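Local coordinates for putative methyltransferase (Emericella variicolor, PDB 7DMB), which probably acts as a trans-acting, S-adenosylmethionine-dependent methyltransferase in calbistrin biosynthesis, and is captured here with S-adenosyl-L-homocysteine bound, at residues Tyr229-Thr235 with Tyr252-Arg258; Val186-Asn191 with Arg215-Leu220; Leu302-Leu308 with Met378-Val382; Asp33-Thr37 with Leu192-Asn197. All blocks are in the same frame, centred on the assembly; numbering follows the deposited sequence.

Interaction 1 of 4, residues Tyr229-Thr235 with Tyr252-Arg258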
# COMPACT_ATOMS: atom_id res chain seq x y z
N TYR A 229 10.88 -18.71 -11.59
CA TYR A 229 11.72 -17.53 -11.65
C TYR A 229 13.16 -18.00 -11.52
O TYR A 229 13.43 -19.06 -10.94
CB TYR A 229 11.39 -16.53 -10.53
CG TYR A 229 11.60 -17.05 -9.12
CD1 TYR A 229 12.67 -16.61 -8.34
CD2 TYR A 229 10.74 -17.99 -8.56
CE1 TYR A 229 12.88 -17.10 -7.07
CE2 TYR A 229 10.92 -18.46 -7.28
CZ TYR A 229 12.00 -18.01 -6.54
OH TYR A 229 12.18 -18.50 -5.27
N SER A 230 14.08 -17.21 -12.06
CA SER A 230 15.50 -17.48 -11.87
C SER A 230 16.07 -16.74 -10.67
O SER A 230 17.00 -17.23 -10.03
CB SER A 230 16.29 -17.11 -13.15
OG SER A 230 16.14 -15.73 -13.47
N SER A 231 15.48 -15.60 -10.33
CA SER A 231 16.10 -14.68 -9.39
C SER A 231 15.01 -13.74 -8.88
O SER A 231 14.30 -13.13 -9.68
CB SER A 231 17.23 -13.91 -10.09
OG SER A 231 17.88 -12.99 -9.25
N TYR A 232 14.89 -13.64 -7.56
CA TYR A 232 14.03 -12.63 -6.93
C TYR A 232 14.92 -11.67 -6.15
O TYR A 232 15.53 -12.08 -5.15
CB TYR A 232 12.98 -13.27 -6.02
CG TYR A 232 11.82 -12.36 -5.66
CD1 TYR A 232 10.55 -12.58 -6.17
CD2 TYR A 232 12.01 -11.27 -4.80
CE1 TYR A 232 9.50 -11.75 -5.86
CE2 TYR A 232 10.94 -10.42 -4.48
CZ TYR A 232 9.69 -10.67 -5.01
OH TYR A 232 8.62 -9.85 -4.71
N VAL A 233 14.99 -10.42 -6.58
CA VAL A 233 15.73 -9.38 -5.86
C VAL A 233 14.74 -8.64 -4.97
O VAL A 233 13.91 -7.86 -5.44
CB VAL A 233 16.48 -8.45 -6.81
CG1 VAL A 233 17.31 -7.47 -6.01
CG2 VAL A 233 17.37 -9.26 -7.79
N PHE A 234 14.81 -8.91 -3.67
CA PHE A 234 14.04 -8.23 -2.63
C PHE A 234 14.78 -6.96 -2.24
O PHE A 234 15.91 -7.03 -1.75
CB PHE A 234 13.89 -9.18 -1.44
CG PHE A 234 13.04 -8.66 -0.29
CD1 PHE A 234 11.80 -9.22 -0.02
CD2 PHE A 234 13.51 -7.67 0.57
CE1 PHE A 234 11.03 -8.78 1.06
CE2 PHE A 234 12.75 -7.22 1.64
CZ PHE A 234 11.50 -7.77 1.88
N THR A 235 14.18 -5.79 -2.50
CA THR A 235 14.84 -4.54 -2.14
C THR A 235 13.91 -3.66 -1.31
O THR A 235 12.68 -3.79 -1.33
CB THR A 235 15.35 -3.73 -3.36
OG1 THR A 235 14.25 -3.17 -4.10
CG2 THR A 235 16.20 -4.61 -4.27
N TYR A 252 12.10 -20.12 0.21
CA TYR A 252 12.28 -19.87 -1.21
C TYR A 252 13.74 -19.73 -1.60
O TYR A 252 14.53 -19.09 -0.89
CB TYR A 252 11.51 -18.62 -1.64
CG TYR A 252 10.03 -18.74 -1.34
CD1 TYR A 252 9.21 -19.51 -2.14
CD2 TYR A 252 9.47 -18.10 -0.25
CE1 TYR A 252 7.86 -19.64 -1.87
CE2 TYR A 252 8.12 -18.20 0.03
CZ TYR A 252 7.32 -18.98 -0.78
OH TYR A 252 5.98 -19.12 -0.52
N ASP A 253 14.10 -20.32 -2.74
CA ASP A 253 15.46 -20.28 -3.26
C ASP A 253 15.67 -19.07 -4.15
O ASP A 253 14.71 -18.49 -4.68
CB ASP A 253 15.78 -21.54 -4.07
CG ASP A 253 15.59 -22.82 -3.27
OD1 ASP A 253 15.72 -22.80 -2.03
OD2 ASP A 253 15.33 -23.87 -3.91
N ASN A 254 16.94 -18.69 -4.31
CA ASN A 254 17.36 -17.69 -5.29
C ASN A 254 16.76 -16.32 -5.00
O ASN A 254 16.37 -15.59 -5.92
CB ASN A 254 17.02 -18.14 -6.72
CG ASN A 254 17.75 -19.42 -7.12
OD1 ASN A 254 18.93 -19.58 -6.85
ND2 ASN A 254 17.04 -20.33 -7.77
N VAL A 255 16.71 -15.95 -3.73
CA VAL A 255 16.29 -14.61 -3.32
C VAL A 255 17.53 -13.84 -2.87
O VAL A 255 18.37 -14.38 -2.14
CB VAL A 255 15.23 -14.68 -2.20
CG1 VAL A 255 14.62 -13.31 -1.93
CG2 VAL A 255 14.14 -15.69 -2.57
N GLU A 256 17.66 -12.59 -3.33
CA GLU A 256 18.68 -11.69 -2.82
C GLU A 256 18.02 -10.53 -2.08
O GLU A 256 16.86 -10.19 -2.32
CB GLU A 256 19.57 -11.14 -3.94
CG GLU A 256 20.30 -12.23 -4.71
CD GLU A 256 21.10 -11.68 -5.87
OE1 GLU A 256 21.92 -10.75 -5.65
OE2 GLU A 256 20.89 -12.16 -7.01
N TYR A 257 18.79 -9.92 -1.18
CA TYR A 257 18.28 -8.88 -0.28
C TYR A 257 19.26 -7.71 -0.34
O TYR A 257 20.35 -7.77 0.24
CB TYR A 257 18.12 -9.43 1.13
CG TYR A 257 17.17 -10.63 1.22
CD1 TYR A 257 15.89 -10.47 1.71
CD2 TYR A 257 17.56 -11.91 0.81
CE1 TYR A 257 15.02 -11.53 1.80
CE2 TYR A 257 16.69 -12.98 0.88
CZ TYR A 257 15.41 -12.78 1.39
OH TYR A 257 14.51 -13.82 1.49
N ARG A 258 18.89 -6.64 -1.05
CA ARG A 258 19.80 -5.56 -1.40
C ARG A 258 19.08 -4.23 -1.23
O ARG A 258 17.91 -4.10 -1.59
CB ARG A 258 20.30 -5.72 -2.84
CG ARG A 258 20.98 -7.09 -3.17
CD ARG A 258 21.43 -7.18 -4.67
NE ARG A 258 22.28 -6.06 -5.05
CZ ARG A 258 22.50 -5.64 -6.29
NH1 ARG A 258 21.92 -6.25 -7.32
NH2 ARG A 258 23.29 -4.60 -6.51
O HOH W 1 14.22 -20.28 -8.51
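The ring of F234 carries Y257 on one face: Y257 CE1 stands 4.0 Å above the F234 plane, offset toward the rim. The two ring planes are inclined by 35° with centroids 5.3 Å apart, an oblique pairing. The Y229 ring is used differently. Its edge meets N254 O near the ring plane, water 1 sits over the centre of one face, and its hydroxyl donates a hydrogen bond of 2.6 Å from Y229 OH to D253 O, in the carbonyl plane. A chi1 of 63°, with CG between the backbone N and the carbonyl carbon, directs the ring toward D253. The same water links Y229 O to N254 ND2.

The backbones form a parallel ladder. Y232 N donates to N254 O at 2.9 Å, and E256 N returns to Y232 O at 2.8 Å; F234 N to E256 O and R258 N to F234 O continue the alternation. V255 packs beside Y232 and F234, with V255 CG1 4.2 Å from F234 CB.

The pair belongs to a beta-alpha-beta unit of the Rossmann-like methyltransferase fold, strand 255-259 being the outermost on this side of the sheet. Helix 242-248 covers F234 and Y257 through A245, F217 of helix 211-220 packs on Y232 and V255, and strand 200-205 pairs with the other edge of 229-236.

Interaction 2 of 4, residues Val186-Asn191 with Arg215-Leu220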
# COMPACT_ATOMS: atom_id res chain seq x y z
N VAL A 186 -3.58 -11.47 -6.84
CA VAL A 186 -2.59 -11.16 -7.86
C VAL A 186 -1.81 -12.39 -8.31
O VAL A 186 -0.98 -12.28 -9.22
CB VAL A 186 -1.61 -10.05 -7.42
CG1 VAL A 186 -2.33 -8.86 -6.82
CG2 VAL A 186 -0.55 -10.58 -6.46
N ARG A 187 -2.04 -13.56 -7.72
CA ARG A 187 -1.27 -14.76 -8.03
C ARG A 187 -1.50 -15.30 -9.45
O ARG A 187 -0.56 -15.84 -10.05
CB ARG A 187 -1.57 -15.86 -7.00
CG ARG A 187 -1.17 -15.47 -5.57
CD ARG A 187 -1.62 -16.49 -4.54
NE ARG A 187 -3.07 -16.47 -4.36
CZ ARG A 187 -3.75 -17.39 -3.68
NH1 ARG A 187 -3.10 -18.40 -3.11
NH2 ARG A 187 -5.07 -17.30 -3.57
N PRO A 188 -2.71 -15.21 -10.01
CA PRO A 188 -2.86 -15.62 -11.42
C PRO A 188 -2.02 -14.78 -12.37
O PRO A 188 -1.48 -15.33 -13.34
CB PRO A 188 -4.36 -15.46 -11.69
CG PRO A 188 -4.99 -15.59 -10.35
CD PRO A 188 -4.03 -14.99 -9.38
N LEU A 189 -1.89 -13.46 -12.14
CA LEU A 189 -1.01 -12.66 -12.98
C LEU A 189 0.44 -13.11 -12.84
O LEU A 189 1.16 -13.27 -13.84
CB LEU A 189 -1.11 -11.18 -12.64
CG LEU A 189 -0.08 -10.35 -13.44
CD1 LEU A 189 -0.39 -10.46 -14.92
CD2 LEU A 189 -0.02 -8.88 -13.01
N ILE A 190 0.90 -13.27 -11.60
CA ILE A 190 2.28 -13.69 -11.38
C ILE A 190 2.50 -15.07 -11.99
O ILE A 190 3.50 -15.31 -12.68
CB ILE A 190 2.61 -13.66 -9.88
CG1 ILE A 190 2.47 -12.23 -9.33
CG2 ILE A 190 4.00 -14.22 -9.61
CD1 ILE A 190 3.45 -11.25 -9.92
N ASN A 191 1.55 -15.98 -11.78
CA ASN A 191 1.69 -17.32 -12.34
C ASN A 191 1.79 -17.27 -13.87
O ASN A 191 2.61 -17.98 -14.46
CB ASN A 191 0.52 -18.19 -11.88
CG ASN A 191 0.61 -19.61 -12.39
OD1 ASN A 191 -0.17 -20.00 -13.26
ND2 ASN A 191 1.55 -20.38 -11.86
N ARG A 215 2.59 -12.93 -1.37
CA ARG A 215 1.65 -13.34 -2.40
C ARG A 215 2.37 -13.69 -3.71
O ARG A 215 1.99 -14.66 -4.39
CB ARG A 215 0.61 -12.25 -2.67
CG ARG A 215 0.11 -11.37 -1.51
CD ARG A 215 -0.18 -12.07 -0.21
NE ARG A 215 -0.83 -13.36 -0.39
CZ ARG A 215 -0.78 -14.34 0.51
NH1 ARG A 215 -0.10 -14.13 1.65
NH2 ARG A 215 -1.38 -15.50 0.25
N VAL A 216 3.39 -12.92 -4.07
CA VAL A 216 4.05 -13.07 -5.36
C VAL A 216 4.78 -14.41 -5.43
O VAL A 216 4.75 -15.10 -6.46
CB VAL A 216 5.00 -11.88 -5.62
CG1 VAL A 216 6.01 -12.17 -6.76
CG2 VAL A 216 4.18 -10.60 -5.94
N PHE A 217 5.41 -14.83 -4.32
CA PHE A 217 6.11 -16.11 -4.31
C PHE A 217 5.16 -17.27 -4.53
O PHE A 217 5.50 -18.25 -5.20
CB PHE A 217 6.87 -16.28 -2.99
CG PHE A 217 8.27 -15.71 -3.01
CD1 PHE A 217 9.16 -16.08 -4.02
CD2 PHE A 217 8.69 -14.82 -2.04
CE1 PHE A 217 10.45 -15.57 -4.04
CE2 PHE A 217 9.98 -14.30 -2.06
CZ PHE A 217 10.86 -14.68 -3.05
N GLU A 218 3.94 -17.18 -3.99
CA GLU A 218 2.96 -18.24 -4.19
C GLU A 218 2.62 -18.42 -5.66
O GLU A 218 2.47 -19.55 -6.15
CB GLU A 218 1.69 -17.94 -3.39
CG GLU A 218 1.80 -18.35 -1.93
CD GLU A 218 0.53 -18.07 -1.16
OE1 GLU A 218 -0.54 -17.91 -1.79
OE2 GLU A 218 0.61 -17.98 0.09
N GLY A 219 2.50 -17.30 -6.38
CA GLY A 219 2.31 -17.39 -7.82
C GLY A 219 3.53 -17.92 -8.54
O GLY A 219 3.41 -18.51 -9.62
N LEU A 220 4.72 -17.73 -7.97
CA LEU A 220 5.94 -18.21 -8.58
C LEU A 220 6.29 -19.63 -8.17
O LEU A 220 7.21 -20.22 -8.75
CB LEU A 220 7.12 -17.29 -8.25
CG LEU A 220 7.14 -15.87 -8.81
CD1 LEU A 220 8.35 -15.12 -8.28
CD2 LEU A 220 7.11 -15.85 -10.34
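R187 and G219 mark where the backbones of two helices meet most closely, their CA atoms being 4.4 Å apart. The short helical segments 187-191 and 215-220 cross at -48° with their axes 7.7 Å apart, a close approach made possible by the missing side chain of G219. Helix 211-220 follows the first strand of the Rossmann-like methyltransferase sheet, and helix 187-196 packs beside it.

I190 fills the centre of the contact. Its CG2 branch, anti to the backbone N, reaches the second helix and touches L220 CD2 at 3.6 Å, while also meeting the backbone carbonyl of V216. The side chains of I190 and V216 cross at about a right angle, and CG1 and CD1 of I190 both contact V216 methyls. V216 and L220 also touch Y232, joining the helix pair to strand 229-236.

Charged groups border the apolar centre. R187 NH1 meets E218 OE1 at 2.9 Å in a salt bridge whose hydrogen bond is weak, bent to 129°, with guanidinium and carboxylate planes 61° apart. The other carboxylate oxygen, E218 OE2, bridges to R215 NH2 at 3.2 Å, so the glutamate lies between two arginines and probably offsets their like charges. R187 NE has a second acidic partner in E185. N191 adds a long, weak bond from its ND2 to G219 O at 3.5 Å, while its OD1 accepts from R195 NE.

Interaction 3 of 4, residues Leu302-Leu308 with Met378-Val382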
# COMPACT_ATOMS: atom_id res chain seq x y z
N LEU A 302 14.24 -2.21 -16.19
CA LEU A 302 13.48 -3.19 -16.97
C LEU A 302 14.08 -3.46 -18.34
O LEU A 302 14.59 -2.56 -19.01
CB LEU A 302 12.04 -2.71 -17.12
CG LEU A 302 11.24 -2.81 -15.82
CD1 LEU A 302 9.95 -1.98 -15.87
CD2 LEU A 302 10.96 -4.30 -15.53
N GLN A 303 14.01 -4.73 -18.78
CA GLN A 303 14.37 -5.10 -20.13
C GLN A 303 13.35 -4.47 -21.10
O GLN A 303 12.31 -3.99 -20.67
CB GLN A 303 14.45 -6.62 -20.29
CG GLN A 303 13.14 -7.36 -20.16
CD GLN A 303 12.79 -8.16 -21.39
OE1 GLN A 303 13.00 -7.72 -22.53
NE2 GLN A 303 12.23 -9.35 -21.17
N PRO A 304 13.65 -4.40 -22.40
CA PRO A 304 12.78 -3.62 -23.31
C PRO A 304 11.34 -4.11 -23.37
O PRO A 304 10.44 -3.31 -23.65
CB PRO A 304 13.48 -3.72 -24.68
CG PRO A 304 14.54 -4.79 -24.53
CD PRO A 304 14.85 -4.92 -23.08
N LYS A 305 11.08 -5.38 -23.07
CA LYS A 305 9.72 -5.91 -22.99
C LYS A 305 9.24 -6.08 -21.55
O LYS A 305 8.22 -6.73 -21.32
CB LYS A 305 9.63 -7.25 -23.73
CG LYS A 305 9.83 -7.11 -25.26
CD LYS A 305 10.49 -8.35 -25.88
CE LYS A 305 9.50 -9.14 -26.74
NZ LYS A 305 9.87 -10.59 -26.86
N GLY A 306 9.93 -5.49 -20.56
CA GLY A 306 9.59 -5.70 -19.17
C GLY A 306 8.35 -4.94 -18.70
O GLY A 306 7.79 -4.10 -19.41
N PHE A 307 7.92 -5.25 -17.47
CA PHE A 307 6.68 -4.75 -16.90
C PHE A 307 6.92 -4.24 -15.49
O PHE A 307 7.69 -4.83 -14.71
CB PHE A 307 5.59 -5.85 -16.82
CG PHE A 307 4.84 -6.07 -18.12
CD1 PHE A 307 3.69 -5.35 -18.41
CD2 PHE A 307 5.29 -7.01 -19.04
CE1 PHE A 307 3.00 -5.57 -19.59
CE2 PHE A 307 4.61 -7.22 -20.22
CZ PHE A 307 3.47 -6.51 -20.49
N LEU A 308 6.23 -3.15 -15.16
CA LEU A 308 6.05 -2.73 -13.77
C LEU A 308 4.67 -3.20 -13.31
O LEU A 308 3.66 -2.91 -13.95
CB LEU A 308 6.15 -1.21 -13.65
CG LEU A 308 5.59 -0.64 -12.34
CD1 LEU A 308 6.38 -1.14 -11.12
CD2 LEU A 308 5.58 0.87 -12.41
N MET A 378 -1.97 -2.25 -10.81
CA MET A 378 -1.68 -1.69 -12.13
C MET A 378 -0.51 -2.41 -12.78
O MET A 378 0.54 -2.60 -12.15
CB MET A 378 -1.38 -0.19 -12.02
CG MET A 378 -2.54 0.64 -11.54
SD MET A 378 -2.06 2.32 -11.09
CE MET A 378 -1.45 2.07 -9.43
N LEU A 379 -0.67 -2.78 -14.04
CA LEU A 379 0.42 -3.34 -14.84
C LEU A 379 0.74 -2.36 -15.96
O LEU A 379 -0.16 -1.86 -16.64
CB LEU A 379 0.04 -4.72 -15.39
CG LEU A 379 1.16 -5.55 -16.03
CD1 LEU A 379 2.32 -5.82 -15.06
CD2 LEU A 379 0.60 -6.87 -16.56
N ALA A 380 2.01 -2.03 -16.12
CA ALA A 380 2.45 -1.10 -17.14
C ALA A 380 3.64 -1.69 -17.85
O ALA A 380 4.48 -2.35 -17.22
CB ALA A 380 2.82 0.26 -16.54
N ARG A 381 3.70 -1.48 -19.17
CA ARG A 381 4.74 -2.01 -20.04
C ARG A 381 5.70 -0.91 -20.46
O ARG A 381 5.30 0.24 -20.68
CB ARG A 381 4.13 -2.66 -21.29
CG ARG A 381 5.08 -3.51 -22.09
CD ARG A 381 4.39 -4.23 -23.25
NE ARG A 381 4.83 -5.63 -23.28
CZ ARG A 381 5.48 -6.20 -24.28
NH1 ARG A 381 5.79 -5.52 -25.39
NH2 ARG A 381 5.84 -7.46 -24.16
N VAL A 382 6.98 -1.27 -20.59
CA VAL A 382 7.96 -0.33 -21.12
C VAL A 382 7.56 0.06 -22.53
O VAL A 382 7.11 -0.78 -23.33
CB VAL A 382 9.37 -0.94 -21.08
CG1 VAL A 382 10.37 -0.02 -21.76
CG2 VAL A 382 9.78 -1.25 -19.63
O HOH W 2 7.73 -2.79 -24.78
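Two antiparallel neighbours in the central sheet of the methyltransferase fold meet here, strand 306-313 and strand 375-382, and F307 and R381 form a non-hydrogen-bonded pair between them. Their short segments run at 145° to each other. The next pair, L308 and A380, is hydrogen-bonded in both directions: L308 N to A380 O is 2.8 Å and A380 N to L308 O is 2.9 Å. V382 N adds a nearly straight bond of 3.2 Å to G306 O.

R381 CG lies over one face of the F307 ring, toward its rim, a CH-pi contact with R381 CG 4.0 Å from the ring centroid, while the CZ/CE2 end of F307 meets the guanidinium at its edge. With CG anti to the backbone N (chi1 -167°), CG is brought over the ring; the chain then bends at chi3, and the guanidinium is turned 61° from the ring plane. L379 crosses F307 obliquely, with L379 CG 3.5 Å from F307 CD1.

Ahead of the strand, a type I turn from Q303 to G306 brings L302 back onto V382, where L302 CB lies 3.7 Å from V382 CG2. Water 2 donates to both P304 O and V382 O. Helices 291-301 and 346-355 cover the side with L308. The strand order 3-2-1-4-5-7-6, with 375-382 the antiparallel seventh strand beside the fifth, is typical of class I S-adenosylmethionine-dependent methyltransferases.

Interaction 4 of 4, residues Asp33-Thr37 with Leu192-Asn197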
# COMPACT_ATOMS: atom_id res chain seq x y z
N ASP A 33 -1.61 -8.60 -22.11
CA ASP A 33 -0.93 -9.25 -23.25
C ASP A 33 0.58 -9.12 -23.06
O ASP A 33 1.19 -8.13 -23.47
CB ASP A 33 -1.39 -8.66 -24.58
CG ASP A 33 -1.03 -9.56 -25.76
OD1 ASP A 33 -0.36 -10.58 -25.53
OD2 ASP A 33 -1.41 -9.24 -26.90
N LEU A 34 1.18 -10.14 -22.45
CA LEU A 34 2.59 -10.05 -22.05
C LEU A 34 3.53 -9.94 -23.24
O LEU A 34 4.56 -9.26 -23.14
CB LEU A 34 2.96 -11.25 -21.18
CG LEU A 34 2.16 -11.36 -19.88
CD1 LEU A 34 2.49 -12.66 -19.18
CD2 LEU A 34 2.47 -10.17 -18.97
N GLN A 35 3.21 -10.59 -24.36
CA GLN A 35 4.01 -10.49 -25.59
C GLN A 35 5.47 -10.89 -25.37
O GLN A 35 6.39 -10.26 -25.89
CB GLN A 35 3.90 -9.09 -26.20
CG GLN A 35 2.51 -8.77 -26.78
CD GLN A 35 2.35 -7.30 -27.13
OE1 GLN A 35 3.33 -6.59 -27.34
NE2 GLN A 35 1.10 -6.84 -27.18
N TRP A 36 5.70 -11.93 -24.57
CA TRP A 36 7.04 -12.46 -24.33
C TRP A 36 7.38 -13.67 -25.19
O TRP A 36 8.55 -14.04 -25.29
CB TRP A 36 7.20 -12.84 -22.85
CG TRP A 36 7.31 -11.67 -21.89
CD1 TRP A 36 7.55 -10.36 -22.21
CD2 TRP A 36 7.19 -11.72 -20.47
NE1 TRP A 36 7.59 -9.60 -21.07
CE2 TRP A 36 7.37 -10.41 -19.98
CE3 TRP A 36 6.95 -12.76 -19.55
CZ2 TRP A 36 7.31 -10.10 -18.63
CZ3 TRP A 36 6.90 -12.45 -18.20
CH2 TRP A 36 7.08 -11.13 -17.75
N THR A 37 6.38 -14.31 -25.77
CA THR A 37 6.52 -15.45 -26.66
C THR A 37 5.54 -15.23 -27.80
O THR A 37 4.62 -14.42 -27.68
CB THR A 37 6.20 -16.77 -25.94
OG1 THR A 37 4.92 -16.66 -25.31
CG2 THR A 37 7.25 -17.08 -24.88
N LEU A 192 1.00 -16.41 -14.52
CA LEU A 192 1.05 -16.31 -15.98
C LEU A 192 2.43 -15.85 -16.45
O LEU A 192 3.01 -16.45 -17.37
CB LEU A 192 -0.05 -15.37 -16.48
CG LEU A 192 0.01 -15.02 -17.98
CD1 LEU A 192 0.03 -16.30 -18.80
CD2 LEU A 192 -1.17 -14.11 -18.42
N MET A 193 2.97 -14.79 -15.84
CA MET A 193 4.33 -14.36 -16.13
C MET A 193 5.34 -15.49 -15.95
O MET A 193 6.23 -15.69 -16.79
CB MET A 193 4.71 -13.19 -15.23
CG MET A 193 3.87 -11.96 -15.45
SD MET A 193 4.14 -10.79 -14.13
CE MET A 193 3.67 -9.28 -14.97
N GLY A 194 5.22 -16.25 -14.85
CA GLY A 194 6.19 -17.29 -14.57
C GLY A 194 6.07 -18.49 -15.49
O GLY A 194 7.07 -19.04 -15.95
N ARG A 195 4.84 -18.93 -15.76
CA ARG A 195 4.69 -19.98 -16.76
C ARG A 195 5.14 -19.51 -18.14
O ARG A 195 5.60 -20.34 -18.95
CB ARG A 195 3.24 -20.46 -16.80
CG ARG A 195 2.87 -21.37 -15.62
CD ARG A 195 1.44 -21.84 -15.75
NE ARG A 195 0.50 -20.73 -15.64
CZ ARG A 195 -0.12 -20.16 -16.67
NH1 ARG A 195 0.11 -20.59 -17.91
NH2 ARG A 195 -0.97 -19.16 -16.46
N THR A 196 5.04 -18.20 -18.43
CA THR A 196 5.46 -17.68 -19.73
C THR A 196 6.97 -17.51 -19.81
O THR A 196 7.59 -17.80 -20.84
CB THR A 196 4.79 -16.34 -20.04
OG1 THR A 196 3.36 -16.45 -19.92
CG2 THR A 196 5.17 -15.88 -21.45
N ASN A 197 7.58 -17.01 -18.73
CA ASN A 197 9.04 -16.92 -18.61
C ASN A 197 9.43 -17.63 -17.32
O ASN A 197 9.48 -17.01 -16.25
CB ASN A 197 9.52 -15.47 -18.60
CG ASN A 197 11.05 -15.35 -18.50
OD1 ASN A 197 11.77 -16.37 -18.49
ND2 ASN A 197 11.54 -14.12 -18.41
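Apolar contacts carry the packing of L34 and W36, in the loop after strand 31-32, against the end of helix 187-196, which flanks the Rossmann-like sheet. L34 leads with one methyl: its CD1 sits 3.6 Å from L192 CG, the two side chains sliding past each other in opposite directions, and the same methyl reaches M193 CG at 4.0 Å, the L34 and M193 side chains crossing at about a right angle. W36 brings its six-membered ring to the helix, with W36 CZ3 3.8 Å from M193 CB and W36 CE3 3.9 Å from N197 CB. T196 CG2, anti to the backbone N, touches both W36 CB and T37 OG1.

Polar groups meet without bonding directly across the two segments. M193 O lies at the W36 ring edge, near its plane, but is already the acceptor for N197 N in the last turn of the helix. The indole nitrogen W36 NE1 donates instead to K305 O, joining the loop to the turn before strand 306-313. N197 OD1 likewise has its partner in the backbone of G199.

Within the helix, L192 O is gripped twice from opposite faces of its plane: by T196 N at 2.9 Å and by T196 OG1 at 2.6 Å.

Interactions 1 and 3 lie in the same central sheet, centres 19 Å apart and without touching. Interaction 2 reaches both: F217 CE1 packs 3.6 Å from Y229 OH of interaction 1, and L189 CD1 lies 4.1 Å from L379 CD2 of interaction 3. Interactions 2 and 4 share helix 187-196, taking its first and second halves. The loop of interaction 4 joins the turn of interaction 3, their centres 12 Å apart. Relative to the bound S-adenosyl-L-homocysteine, the side chain of T235 in interaction 1 is about 6 Å away, R215 about 9 Å and L308 about 12 Å, whereas interaction 4 is remote from the site.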